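LP04448p (Drosophila melanogaster, PDB 4QMH) belongs to the XMAP215 family, which drives microtubule polymerization through an array of TOG domains that probably bind tubulin. Local coordinates at residues A[174-177]-A[178-181]; A[187-191]-A[192-196]; A[204-208]-A[209-213]; A[213-216]-A[217-221]. All coordinates share one frame; numbering follows the deposited sequence.

Contact 1: residues A[174-177]-A[178-181]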
loop_
_atom_site.group_PDB
_atom_site.type_symbol
_atom_site.label_atom_id
_atom_site.label_comp_id
_atom_site.label_asym_id
_atom_site.label_seq_id
_atom_site.Cartn_x
_atom_site.Cartn_y
_atom_site.Cartn_z
ATOM N N GLU A 174 -4.164 -0.292 16.607
ATOM C CA GLU A 174 -4.175 -1.741 16.577
ATOM C C GLU A 174 -3.462 -2.251 15.331
ATOM O O GLU A 174 -2.777 -3.274 15.379
ATOM C CB GLU A 174 -5.611 -2.268 16.602
ATOM C CG GLU A 174 -5.706 -3.789 16.589
ATOM C CD GLU A 174 -4.922 -4.465 17.704
ATOM O OE1 GLU A 174 -4.682 -3.848 18.767
ATOM O OE2 GLU A 174 -4.540 -5.637 17.518
ATOM N N ASP A 175 -3.650 -1.564 14.206
ATOM C CA ASP A 175 -2.963 -1.983 12.990
ATOM C C ASP A 175 -1.453 -1.785 13.114
ATOM O O ASP A 175 -0.678 -2.633 12.651
ATOM C CB ASP A 175 -3.502 -1.260 11.758
ATOM C CG ASP A 175 -3.247 -2.041 10.482
ATOM O OD1 ASP A 175 -3.859 -3.122 10.338
ATOM O OD2 ASP A 175 -2.457 -1.578 9.635
ATOM N N ILE A 176 -1.025 -0.679 13.722
ATOM C CA ILE A 176 0.410 -0.517 14.014
ATOM C C ILE A 176 0.921 -1.646 14.931
ATOM O O ILE A 176 1.993 -2.209 14.704
ATOM C CB ILE A 176 0.728 0.872 14.604
ATOM C CG1 ILE A 176 0.265 1.984 13.657
ATOM C CG2 ILE A 176 2.220 1.005 14.908
ATOM C CD1 ILE A 176 0.843 1.888 12.263
ATOM N N HIS A 177 0.150 -2.002 15.957
ATOM C CA HIS A 177 0.521 -3.142 16.795
ATOM C C HIS A 177 0.812 -4.402 15.968
ATOM O O HIS A 177 1.716 -5.167 16.288
ATOM C CB HIS A 177 -0.571 -3.463 17.820
ATOM C CG HIS A 177 -0.438 -2.722 19.115
ATOM N ND1 HIS A 177 0.451 -3.097 20.101
ATOM C CD2 HIS A 177 -1.104 -1.646 19.597
ATOM C CE1 HIS A 177 0.333 -2.276 21.129
ATOM N NE2 HIS A 177 -0.602 -1.385 20.849
ATOM N N SER A 178 0.035 -4.625 14.909
ATOM C CA SER A 178 0.206 -5.821 14.096
ATOM C C SER A 178 1.557 -5.846 13.373
ATOM O O SER A 178 2.009 -6.908 12.950
ATOM C CB SER A 178 -0.943 -5.978 13.092
ATOM O OG SER A 178 -0.830 -5.042 12.031
ATOM N N MET A 179 2.193 -4.684 13.255
ATOM C CA MET A 179 3.488 -4.584 12.579
ATOM C C MET A 179 4.635 -4.898 13.527
ATOM O O MET A 179 5.751 -5.182 13.099
ATOM C CB MET A 179 3.686 -3.187 12.010
ATOM C CG MET A 179 2.581 -2.759 11.062
ATOM S SD MET A 179 2.817 -1.046 10.582
ATOM C CE MET A 179 1.235 -0.803 9.771
ATOM N N VAL A 180 4.368 -4.831 14.822
ATOM C CA VAL A 180 5.457 -4.905 15.798
ATOM C C VAL A 180 6.271 -6.220 15.769
ATOM O O VAL A 180 7.501 -6.194 15.838
ATOM C CB VAL A 180 4.963 -4.572 17.221
ATOM C CG1 VAL A 180 6.042 -4.903 18.249
ATOM C CG2 VAL A 180 4.568 -3.101 17.322
ATOM N N PRO A 181 5.603 -7.376 15.650
ATOM C CA PRO A 181 6.417 -8.597 15.554
ATOM C C PRO A 181 7.349 -8.577 14.351
ATOM O O PRO A 181 8.463 -9.112 14.412
ATOM C CB PRO A 181 5.369 -9.704 15.395
ATOM C CG PRO A 181 4.144 -9.152 16.050
ATOM C CD PRO A 181 4.165 -7.676 15.746
HETATM O O HOH W 1 -0.723 -3.929 9.390
#
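With OG set between its backbone N and its carbonyl carbon (chi1 74°), S178 swings its hydroxyl back over the preceding turn, to the carbonyl O of D175. M179 takes a different course: CG lies beside the backbone N (chi1 -56°), the chain beyond it runs extended, and its terminal methyl is carried back past I176 to the carboxylate of D175. The hydroxyl bond is very short as modelled, S178 OG standing 2.5 Å from D175 O. S178 OG also accepts from a water whose O lies 2.9 Å away, and this water donates equally to D175 OD2, so side chains three residues apart are bridged. The other carboxylate oxygen, OD1, is held by the backbone N of E138. M179 CE rests 3.7 Å from I176 CD1, and 3.8 Å from D175 OD2.

Helix 173-186 of this TOG domain is kinked at P181, whose N has no bond to the turn before. With no N-H to give, the proline instead sets its CD 3.5 Å from H177 O. That carbonyl, H177 O, receives V180 N, three residues on, at 3.0 Å; M179 N likewise turns to I176 O, at 2.9 Å. These i to i+3 bonds tighten the helix just before the proline. Outside the two segments, V180 packs on L209 of helix 192-209 and A217 of helix 211-221, I176 on I205 and L209, and M179 on F135 in a loop and I140 of helix 139-145.

Contact 2: residues A[187-191]-A[192-196]; sequences ICDRN and ADVRK
N191 OD1 faces the first turn of helix 192-209 and takes two of its backbone N-H groups. The bond from V194 N to N191 OD1 is 3.0 Å long and nearly straight at 165°; that from D193 N to the same oxygen is shorter, 2.8 Å, but weak because it is strongly bent. This is an N-cap by asparagine, and such a cap supplies acceptors to amides that have no earlier turn to bond to. With CG anti to its backbone N (chi1 -178°), N191 folds its amide beside its own carbonyl, and N191 O in turn receives R195 N at 3.0 Å.

Farther out, V194 CG1 lies against D189 CB at 3.4 Å, the two side chains crossing at a slant. R195 bends at chi3 and brings its guanidinium back over the helix start: A192 CA lies over one face, and NH1 at the edge is directed at D189 O. That last bond is less certain, since the modelled oxygen is crowded by the arginine's own chain.

The cap is itself positioned from behind. N191 N donates to D189 OD1 at 2.8 Å, an Asx turn that fixes the backbone just before the helix, and D189 OD2 forms a salt bridge with K152. One oxygen thus holds the loop, while the other ties it to helix 149-162. The whole turn links helix 173-186 to helix 192-209 and leans on helix 149-162, where N191 touches P149 and V194 packs against K152 and T153.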
loop_
_atom_site.group_PDB
_atom_site.type_symbol
_atom_site.label_atom_id
_atom_site.label_comp_id
_atom_site.label_asym_id
_atom_site.label_seq_id
_atom_site.Cartn_x
_atom_site.Cartn_y
_atom_site.Cartn_z
ATOM N N ILE A 187 14.476 -5.770 12.396
ATOM C CA ILE A 187 15.578 -5.036 12.991
ATOM C C ILE A 187 16.831 -5.896 12.961
ATOM O O ILE A 187 17.943 -5.379 12.925
ATOM C CB ILE A 187 15.258 -4.671 14.451
ATOM C CG1 ILE A 187 14.398 -3.414 14.496
ATOM C CG2 ILE A 187 16.533 -4.469 15.256
ATOM C CD1 ILE A 187 13.844 -3.152 15.867
ATOM N N CYS A 188 16.632 -7.212 12.955
ATOM C CA CYS A 188 17.731 -8.173 12.963
ATOM C C CYS A 188 17.813 -8.989 11.677
ATOM O O CYS A 188 18.483 -10.025 11.641
ATOM C CB CYS A 188 17.582 -9.134 14.137
ATOM S SG CYS A 188 17.675 -8.326 15.739
ATOM N N ASP A 189 17.130 -8.534 10.631
ATOM C CA ASP A 189 17.055 -9.282 9.378
ATOM C C ASP A 189 18.447 -9.589 8.844
ATOM O O ASP A 189 19.398 -8.870 9.123
ATOM C CB ASP A 189 16.254 -8.495 8.340
ATOM C CG ASP A 189 15.747 -9.363 7.211
ATOM O OD1 ASP A 189 16.431 -9.456 6.169
ATOM O OD2 ASP A 189 14.659 -9.952 7.357
ATOM N N ARG A 190 18.552 -10.670 8.083
ATOM C CA ARG A 190 19.828 -11.062 7.486
ATOM C C ARG A 190 20.230 -10.081 6.389
ATOM O O ARG A 190 21.413 -9.955 6.045
ATOM C CB ARG A 190 19.722 -12.478 6.914
ATOM C CG ARG A 190 18.582 -12.645 5.916
ATOM C CD ARG A 190 18.253 -14.109 5.661
ATOM N NE ARG A 190 17.128 -14.258 4.740
ATOM C CZ ARG A 190 15.852 -14.092 5.082
ATOM N NH1 ARG A 190 15.532 -13.767 6.327
ATOM N NH2 ARG A 190 14.896 -14.249 4.178
ATOM N N ASN A 191 19.239 -9.387 5.841
ATOM C CA ASN A 191 19.460 -8.455 4.748
ATOM C C ASN A 191 19.782 -7.062 5.284
ATOM O O ASN A 191 19.017 -6.500 6.067
ATOM C CB ASN A 191 18.223 -8.408 3.849
ATOM C CG ASN A 191 18.395 -7.487 2.666
ATOM O OD1 ASN A 191 18.448 -6.270 2.813
ATOM N ND2 ASN A 191 18.468 -8.069 1.471
ATOM N N ALA A 192 20.929 -6.518 4.886
ATOM C CA ALA A 192 21.379 -5.224 5.409
ATOM C C ALA A 192 20.453 -4.042 5.108
ATOM O O ALA A 192 20.386 -3.091 5.891
ATOM C CB ALA A 192 22.809 -4.915 4.931
ATOM N N ASP A 193 19.776 -4.081 3.963
ATOM C CA ASP A 193 18.865 -3.010 3.571
ATOM C C ASP A 193 17.605 -3.057 4.434
ATOM O O ASP A 193 17.107 -2.027 4.883
ATOM C CB ASP A 193 18.455 -3.146 2.102
ATOM C CG ASP A 193 19.617 -2.962 1.135
ATOM O OD1 ASP A 193 20.656 -2.406 1.545
ATOM O OD2 ASP A 193 19.469 -3.350 -0.053
ATOM N N VAL A 194 17.087 -4.265 4.625
ATOM C CA VAL A 194 15.943 -4.492 5.509
ATOM C C VAL A 194 16.235 -4.020 6.937
ATOM O O VAL A 194 15.436 -3.302 7.538
ATOM C CB VAL A 194 15.510 -5.970 5.500
ATOM C CG1 VAL A 194 14.420 -6.220 6.554
ATOM C CG2 VAL A 194 15.004 -6.349 4.118
ATOM N N ARG A 195 17.388 -4.418 7.467
ATOM C CA ARG A 195 17.809 -3.989 8.798
ATOM C C ARG A 195 17.847 -2.476 8.900
ATOM O O ARG A 195 17.304 -1.897 9.841
ATOM C CB ARG A 195 19.198 -4.542 9.147
ATOM C CG ARG A 195 19.235 -6.007 9.531
ATOM C CD ARG A 195 20.506 -6.360 10.334
ATOM N NE ARG A 195 21.750 -5.959 9.671
ATOM C CZ ARG A 195 22.349 -6.644 8.698
ATOM N NH1 ARG A 195 21.817 -7.768 8.241
ATOM N NH2 ARG A 195 23.483 -6.196 8.170
ATOM N N LYS A 196 18.500 -1.832 7.939
ATOM C CA LYS A 196 18.633 -0.381 7.968
ATOM C C LYS A 196 17.265 0.291 7.988
ATOM O O LYS A 196 16.998 1.169 8.807
ATOM C CB LYS A 196 19.456 0.117 6.772
ATOM C CG LYS A 196 19.498 1.628 6.642
ATOM C CD LYS A 196 20.430 2.038 5.502
ATOM C CE LYS A 196 20.538 3.550 5.385
ATOM N NZ LYS A 196 19.254 4.156 4.942
#

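Contact 3: residues A[204-208]-A[209-213]; sequences GIMIH and LGFDA
The tight turn joining helix 192-209 to helix 211-221, one of the helix-helix connections of this TOG domain, is made where G210 bonds back to M206 and then leaves the helix. G210 N donates to M206 O at 2.7 Å, and just before it L209 N meets I205 O at 3.0 Å. I205 O also accepts from H208 N, so one carbonyl serves two amides at the end of the helix. G210 then takes a positive phi of 84°, at which a beta carbon would press on the carbonyl O of L209. The same glycine is the N-cap residue of the next helix: a single residue ends one helix and begins the other.

Two side-chain pairs bracket the turn. I205 and L209 run side by side in the same direction, with CG2 of I205 4.0 Å from CD1 of L209. Across the turn, M206 of the first helix reaches F211 of the second. M206 CG, anti to its backbone N (chi1 -165°), lies 3.6 Å from F211 N. The bend at chi3 then carries M206 CE to the edge of the phenyl ring, 4.0 Å from F211 CD1. L233 packs on both residues of this pair, R237 makes a cation-pi contact with the ring, and H208 NE2 is hydrogen-bonded to L163 O.

The chemistry divides accordingly: backbone bonds carry the helix as far as G210, whose positive phi turns the chain away, whereas M206 against F211 is an apolar contact across the turn, with little directional demand of its own.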
loop_
_atom_site.group_PDB
_atom_site.type_symbol
_atom_site.label_atom_id
_atom_site.label_comp_id
_atom_site.label_asym_id
_atom_site.label_seq_id
_atom_site.Cartn_x
_atom_site.Cartn_y
_atom_site.Cartn_z
ATOM N N GLY A 204 9.025 6.064 13.988
ATOM C CA GLY A 204 7.684 6.225 13.457
ATOM C C GLY A 204 6.643 5.364 14.146
ATOM O O GLY A 204 5.556 5.835 14.447
ATOM N N ILE A 205 6.953 4.083 14.355
ATOM C CA ILE A 205 6.065 3.187 15.090
ATOM C C ILE A 205 5.850 3.704 16.507
ATOM O O ILE A 205 4.720 3.775 16.994
ATOM C CB ILE A 205 6.644 1.744 15.154
ATOM C CG1 ILE A 205 6.848 1.178 13.736
ATOM C CG2 ILE A 205 5.765 0.838 16.019
ATOM C CD1 ILE A 205 5.589 0.695 13.065
ATOM N N MET A 206 6.933 4.087 17.172
ATOM C CA MET A 206 6.822 4.554 18.552
ATOM C C MET A 206 6.025 5.848 18.692
ATOM O O MET A 206 5.395 6.075 19.720
ATOM C CB MET A 206 8.207 4.737 19.159
ATOM C CG MET A 206 8.181 4.864 20.675
ATOM S SD MET A 206 9.829 5.024 21.356
ATOM C CE MET A 206 10.423 3.349 21.147
ATOM N N ILE A 207 6.068 6.705 17.676
ATOM C CA ILE A 207 5.289 7.939 17.712
ATOM C C ILE A 207 3.802 7.622 17.888
ATOM O O ILE A 207 3.069 8.375 18.538
ATOM C CB ILE A 207 5.532 8.796 16.453
ATOM C CG1 ILE A 207 6.853 9.547 16.591
ATOM C CG2 ILE A 207 4.367 9.755 16.202
ATOM C CD1 ILE A 207 7.322 10.190 15.305
ATOM N N HIS A 208 3.370 6.487 17.350
ATOM C CA HIS A 208 1.972 6.077 17.455
ATOM C C HIS A 208 1.647 5.154 18.630
ATOM O O HIS A 208 0.548 5.213 19.175
ATOM C CB HIS A 208 1.501 5.467 16.127
ATOM C CG HIS A 208 1.467 6.459 15.013
ATOM N ND1 HIS A 208 0.346 7.206 14.720
ATOM C CD2 HIS A 208 2.432 6.879 14.159
ATOM C CE1 HIS A 208 0.614 8.026 13.721
ATOM N NE2 HIS A 208 1.871 7.841 13.356
ATOM N N LEU A 209 2.591 4.307 19.029
ATOM C CA LEU A 209 2.325 3.363 20.113
ATOM C C LEU A 209 2.887 3.815 21.453
ATOM O O LEU A 209 2.337 3.480 22.508
ATOM C CB LEU A 209 2.882 1.979 19.778
ATOM C CG LEU A 209 2.229 1.290 18.585
ATOM C CD1 LEU A 209 2.724 -0.166 18.479
ATOM C CD2 LEU A 209 0.708 1.354 18.687
ATOM N N GLY A 210 3.987 4.560 21.417
ATOM C CA GLY A 210 4.696 4.927 22.634
ATOM C C GLY A 210 5.667 3.866 23.139
ATOM O O GLY A 210 5.525 2.681 22.839
ATOM N N PHE A 211 6.657 4.296 23.921
ATOM C CA PHE A 211 7.682 3.397 24.444
ATOM C C PHE A 211 7.128 2.260 25.304
ATOM O O PHE A 211 7.484 1.100 25.110
ATOM C CB PHE A 211 8.716 4.182 25.256
ATOM C CG PHE A 211 9.793 3.321 25.849
ATOM C CD1 PHE A 211 10.921 2.994 25.108
ATOM C CD2 PHE A 211 9.680 2.827 27.136
ATOM C CE1 PHE A 211 11.915 2.197 25.641
ATOM C CE2 PHE A 211 10.673 2.023 27.680
ATOM C CZ PHE A 211 11.792 1.707 26.930
ATOM N N ASP A 212 6.270 2.594 26.268
ATOM C CA ASP A 212 5.750 1.597 27.193
ATOM C C ASP A 212 5.049 0.430 26.485
ATOM O O ASP A 212 5.287 -0.735 26.810
ATOM C CB ASP A 212 4.804 2.249 28.208
ATOM C CG ASP A 212 5.534 3.143 29.204
ATOM O OD1 ASP A 212 6.780 3.057 29.302
ATOM O OD2 ASP A 212 4.854 3.921 29.906
ATOM N N ALA A 213 4.206 0.747 25.508
ATOM C CA ALA A 213 3.480 -0.280 24.767
ATOM C C ALA A 213 4.440 -1.168 23.973
ATOM O O ALA A 213 4.266 -2.385 23.898
ATOM C CB ALA A 213 2.438 0.351 23.846
#

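Contact 4: residues A[213-216]-A[217-221]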
loop_
_atom_site.group_PDB
_atom_site.type_symbol
_atom_site.label_atom_id
_atom_site.label_comp_id
_atom_site.label_asym_id
_atom_site.label_seq_id
_atom_site.Cartn_x
_atom_site.Cartn_y
_atom_site.Cartn_z
ATOM N N ALA A 213 4.206 0.747 25.508
ATOM C CA ALA A 213 3.480 -0.280 24.767
ATOM C C ALA A 213 4.440 -1.168 23.973
ATOM O O ALA A 213 4.266 -2.385 23.898
ATOM C CB ALA A 213 2.438 0.351 23.846
ATOM N N MET A 214 5.476 -0.566 23.400
ATOM C CA MET A 214 6.416 -1.349 22.603
ATOM C C MET A 214 7.265 -2.230 23.497
ATOM O O MET A 214 7.569 -3.374 23.154
ATOM C CB MET A 214 7.282 -0.448 21.724
ATOM C CG MET A 214 6.459 0.293 20.691
ATOM S SD MET A 214 7.439 1.260 19.545
ATOM C CE MET A 214 8.204 -0.027 18.551
ATOM N N ASN A 215 7.633 -1.703 24.658
ATOM C CA ASN A 215 8.382 -2.486 25.628
ATOM C C ASN A 215 7.551 -3.650 26.191
ATOM O O ASN A 215 8.074 -4.741 26.414
ATOM C CB ASN A 215 8.895 -1.583 26.742
ATOM C CG ASN A 215 9.852 -2.290 27.654
ATOM O OD1 ASN A 215 10.955 -2.646 27.251
ATOM N ND2 ASN A 215 9.434 -2.511 28.896
ATOM N N ARG A 216 6.256 -3.425 26.393
ATOM C CA ARG A 216 5.362 -4.496 26.835
ATOM C C ARG A 216 5.277 -5.598 25.789
ATOM O O ARG A 216 5.278 -6.790 26.115
ATOM C CB ARG A 216 3.954 -3.963 27.123
ATOM C CG ARG A 216 3.831 -3.214 28.433
ATOM C CD ARG A 216 2.375 -3.058 28.852
ATOM N NE ARG A 216 1.610 -2.209 27.942
ATOM C CZ ARG A 216 1.545 -0.884 28.032
ATOM N NH1 ARG A 216 2.209 -0.248 28.989
ATOM N NH2 ARG A 216 0.819 -0.190 27.165
ATOM N N ALA A 217 5.197 -5.186 24.529
ATOM C CA ALA A 217 5.153 -6.127 23.418
ATOM C C ALA A 217 6.437 -6.948 23.367
ATOM O O ALA A 217 6.409 -8.145 23.085
ATOM C CB ALA A 217 4.928 -5.382 22.102
ATOM N N LEU A 218 7.568 -6.304 23.640
ATOM C CA LEU A 218 8.840 -7.004 23.644
ATOM C C LEU A 218 8.856 -8.084 24.729
ATOM O O LEU A 218 9.289 -9.210 24.495
ATOM C CB LEU A 218 9.987 -6.018 23.863
ATOM C CG LEU A 218 11.383 -6.623 24.023
ATOM C CD1 LEU A 218 11.791 -7.419 22.796
ATOM C CD2 LEU A 218 12.394 -5.511 24.300
ATOM N N ASP A 219 8.376 -7.738 25.914
ATOM C CA ASP A 219 8.348 -8.690 27.018
ATOM C C ASP A 219 7.399 -9.857 26.744
ATOM O O ASP A 219 7.721 -11.004 27.042
ATOM C CB ASP A 219 7.944 -7.990 28.316
ATOM C CG ASP A 219 9.026 -7.073 28.845
ATOM O OD1 ASP A 219 10.213 -7.308 28.533
ATOM O OD2 ASP A 219 8.687 -6.119 29.577
ATOM N N LYS A 220 6.229 -9.560 26.193
ATOM C CA LYS A 220 5.226 -10.592 25.959
ATOM C C LYS A 220 5.604 -11.537 24.829
ATOM O O LYS A 220 5.435 -12.758 24.951
ATOM C CB LYS A 220 3.852 -9.984 25.685
ATOM C CG LYS A 220 2.839 -11.010 25.201
ATOM C CD LYS A 220 1.422 -10.698 25.661
ATOM C CE LYS A 220 0.840 -9.491 24.949
ATOM N NZ LYS A 220 -0.609 -9.289 25.280
ATOM N N GLN A 221 6.126 -10.981 23.738
ATOM C CA GLN A 221 6.395 -11.764 22.544
ATOM C C GLN A 221 7.715 -12.535 22.638
ATOM O O GLN A 221 7.925 -13.525 21.927
ATOM C CB GLN A 221 6.353 -10.858 21.304
ATOM C CG GLN A 221 4.967 -10.225 21.099
ATOM C CD GLN A 221 4.939 -9.129 20.050
ATOM O OE1 GLN A 221 5.889 -8.953 19.289
ATOM N NE2 GLN A 221 3.838 -8.384 20.007
HETATM O O HOH W 2 12.016 -5.226 27.993
#
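D219, an exposed residue, leans back on N215 one turn earlier in helix 211-221, an i to i+4 pair within the TOG domain. D219 CB lies 3.7 Å from R216 O, close to the helix backbone. One bond farther, D219 CG comes within 3.5 Å of N215 O, the carbonyl to which D219's own N donates. At the tip the two carboxylate oxygens part. D219 OD2 lies near the same carbonyl oxygen, without a bond, and 3.7 Å from N215 ND2, with the amide and carboxylate planes turned 76° apart. D219 OD1 instead accepts from a water, whose O is 2.8 Å away. N215 sends its amide toward this pairing by placing CG anti to the backbone N (chi1 -171°).

The helix beneath is regular: A217, L218, D219 and K220 each donate to the carbonyl four residues before. M214 O has a second donor, Y184 OH, which ties this turn to helix 173-186. M214 packs on L183 of that helix, while L218 reaches K226 and I229, so the segment lies against helices 173-186, 192-209 and 226-236. R216 bends back at chi3 until its guanidinium lies across A213, with A213 CA 3.6 Å above the plane and toward its rim. The water held by D219 donates its second hydrogen to N215 OD1, its O lying 2.9 Å from that atom.

Overall arrangement
From the N-terminal side, contact 1 comes first, inside helix 173-186 and around its proline kink. Contact 2 closes the loop to helix 192-209, its centre about 19 Å from that of contact 1 and not touching it. Contact 3 lies at the far end of helix 192-209 and closes the turn into helix 211-221, where contact 4 follows, sharing A213. None nests in or crosses another; they run in series. In space, however, the chain folds back: H177 of contact 1 packs on L209 of contact 3, and P181 meets Q221 of contact 4, while M214 fits against I205 and M206. Three successive helices are thus joined.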